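Local coordinates for tyrosine-protein phosphatase non-receptor type 18 (Homo sapiens, PDB 2OC3) that removes phosphate from phosphotyrosine in proteins, acting on autophosphorylated tyrosine kinases through the catalytic domain that makes up this chain, at residues A134-E137 with I138-G141. Numbering follows the deposited sequence.
Sequences ACRE and IENG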
ATOM      1  N   ALA A 134       7.001   1.475   0.901  1.00  6.51           N
ATOM      2  CA  ALA A 134       7.558   0.898   2.114  1.00  6.22           C
ATOM      3  C   ALA A 134       8.653  -0.075   1.810  1.00  8.76           C
ATOM      4  O   ALA A 134       8.682  -1.160   2.412  1.00 10.16           O
ATOM      5  CB  ALA A 134       6.465   0.154   2.930  1.00  9.86           C
ATOM      6  N   CYS A 135       9.523   0.269   0.877  1.00  8.52           N
ATOM      7  CA  CYS A 135      10.702  -0.533   0.593  1.00  7.16           C
ATOM      8  C   CYS A 135      11.731   0.385  -0.050  1.00  9.14           C
ATOM      9  O   CYS A 135      11.467   1.539  -0.358  1.00  7.42           O
ATOM     10  CB  CYS A 135      10.373  -1.723  -0.318  1.00  9.17           C
ATOM     11  SG  CYS A 135      10.005  -1.356  -2.014  1.00 11.99           S
ATOM     12  N   ARG A 136      12.935  -0.157  -0.217  1.00  7.82           N
ATOM     13  CA  ARG A 136      13.982   0.512  -1.005  1.00  8.36           C
ATOM     14  C   ARG A 136      14.046  -0.113  -2.391  1.00  7.18           C
ATOM     15  O   ARG A 136      13.595  -1.240  -2.578  1.00  8.31           O
ATOM     16  CB  ARG A 136      15.333   0.345  -0.335  1.00  8.58           C
ATOM     17  CG  ARG A 136      15.489   1.142   0.967  1.00  8.58           C
ATOM     18  CD  ARG A 136      16.710   0.699   1.738  1.00 10.53           C
ATOM     19  NE  ARG A 136      16.589  -0.649   2.262  1.00 11.52           N
ATOM     20  CZ  ARG A 136      17.548  -1.561   2.346  1.00 10.38           C
ATOM     21  NH1 ARG A 136      18.767  -1.297   1.874  1.00 12.60           N
ATOM     22  NH2 ARG A 136      17.234  -2.760   2.845  1.00 13.73           N
ATOM     23  N   GLU A 137      14.723   0.560  -3.323  1.00  6.59           N
ATOM     24  CA  GLU A 137      14.949  -0.009  -4.662  1.00  7.80           C
ATOM     25  C   GLU A 137      15.659  -1.361  -4.618  1.00  7.51           C
ATOM     26  O   GLU A 137      15.307  -2.287  -5.321  1.00  9.28           O
ATOM     27  CB  GLU A 137      15.767   0.951  -5.501  1.00 10.48           C
ATOM     28  CG  GLU A 137      15.026   2.118  -6.011  1.00 16.28           C
ATOM     29  CD  GLU A 137      16.001   3.131  -6.553  1.00 21.66           C
ATOM     30  OE1 GLU A 137      16.634   2.815  -7.578  1.00 21.09           O
ATOM     31  OE2 GLU A 137      16.183   4.164  -5.874  1.00 30.40           O
ATOM     32  N   ILE A 138      16.701  -1.436  -3.789  1.00  8.60           N
ATOM     33  CA  ILE A 138      17.516  -2.644  -3.589  1.00 10.30           C
ATOM     34  C   ILE A 138      17.569  -2.915  -2.104  1.00  5.99           C
ATOM     35  O   ILE A 138      17.805  -1.983  -1.323  1.00  9.14           O
ATOM     36  CB  ILE A 138      18.965  -2.442  -4.094  1.00  9.02           C
ATOM     37  CG1 ILE A 138      18.943  -2.187  -5.610  1.00 14.98           C
ATOM     38  CG2 ILE A 138      19.801  -3.667  -3.793  1.00 13.03           C
ATOM     39  CD1 ILE A 138      20.297  -1.709  -6.162  1.00 17.70           C
ATOM     40  N   GLU A 139      17.283  -4.135  -1.709  1.00  6.26           N
ATOM     41  CA  GLU A 139      17.354  -4.527  -0.313  1.00  8.29           C
ATOM     42  C   GLU A 139      18.206  -5.767  -0.194  1.00 11.13           C
ATOM     43  O   GLU A 139      17.903  -6.782  -0.825  1.00 10.66           O
ATOM     44  CB  GLU A 139      15.958  -4.780   0.230  1.00  9.96           C
ATOM     45  CG  GLU A 139      15.028  -3.577   0.193  1.00  8.60           C
ATOM     46  CD  GLU A 139      13.719  -3.804   0.890  1.00 13.12           C
ATOM     47  OE1 GLU A 139      13.307  -4.987   1.105  1.00 13.81           O
ATOM     48  OE2 GLU A 139      13.077  -2.765   1.229  1.00  9.48           O
ATOM     49  N   ASN A 140      19.280  -5.650   0.599  1.00 10.04           N
ATOM     50  CA  ASN A 140      20.170  -6.781   0.871  1.00 11.14           C
ATOM     51  C   ASN A 140      20.600  -7.496  -0.408  1.00 13.34           C
ATOM     52  O   ASN A 140      20.554  -8.729  -0.506  1.00 12.83           O
ATOM     53  CB  ASN A 140      19.499  -7.727   1.861  1.00 13.49           C
ATOM     54  CG  ASN A 140      20.491  -8.581   2.651  1.00 26.04           C
ATOM     55  OD1 ASN A 140      21.682  -8.269   2.744  1.00 25.70           O
ATOM     56  ND2 ASN A 140      19.987  -9.672   3.220  1.00 29.92           N
ATOM     57  N   GLY A 141      20.977  -6.711  -1.407  1.00 11.34           N
ATOM     58  CA  GLY A 141      21.548  -7.295  -2.607  1.00 10.83           C
ATOM     59  C   GLY A 141      20.549  -7.821  -3.617  1.00 15.88           C
ATOM     60  O   GLY A 141      20.961  -8.439  -4.594  1.00 14.92           O
TER
HETATM   61  O   HOH W   1      14.129  -1.312   3.328  1.00 12.53           O
HETATM   62  O   HOH W   2      19.545   0.280  -0.315  1.00 21.92           O
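Glu139 reaches back along the chain to Arg136 and takes a hydrogen bond from its backbone. Arg136 N donates this bond to Glu139 OE2 at 3.0 Å, nearly straight at 166°. The donor comes in on the anti side of the carboxylate, somewhat out of its plane. Cys135 CB closes in on the same oxygen, at 3.3 Å from Glu139 OE2. This is the tight, buried part of the contact. Glu139 CG lies anti to its own carbonyl carbon (chi1 -61°), and the extended chain beyond carries the carboxylate to the backbone of Arg136.

The Arg136 side chain is the looser, wetter part. Its guanidinium lies over the stem of Glu139, with Arg136 NH2 3.5 Å from Glu139 CB. Ile138 O sits over a face of the same group, offset toward the rim. The charges do not meet directly: Arg136 NE is 4.2 Å from Glu139 OE2. One water, at the guanidinium edge, accepts from NE and donates to OE2. Another links Arg136 NH1 to Ile138 O.

Glu139 OE2 also forms a salt bridge with Arg239, which probably binds substrate, as in related phosphatases. Arg239 NH1 also hydrogen-bonds to Ala134 O. With an alanine here in place of Glu139, Arg136 N is likely to lose its acceptor and Arg239 its acidic partner, with Ala134 O still holding Arg239.

Residues 134-137 form the loop after strand 130-133 of the central sheet and lead into the small hairpin of 138-139 and 142-143. A buried glutamate paired with the phosphate-binding loop arginine is characteristic of the active site of classical tyrosine phosphatases.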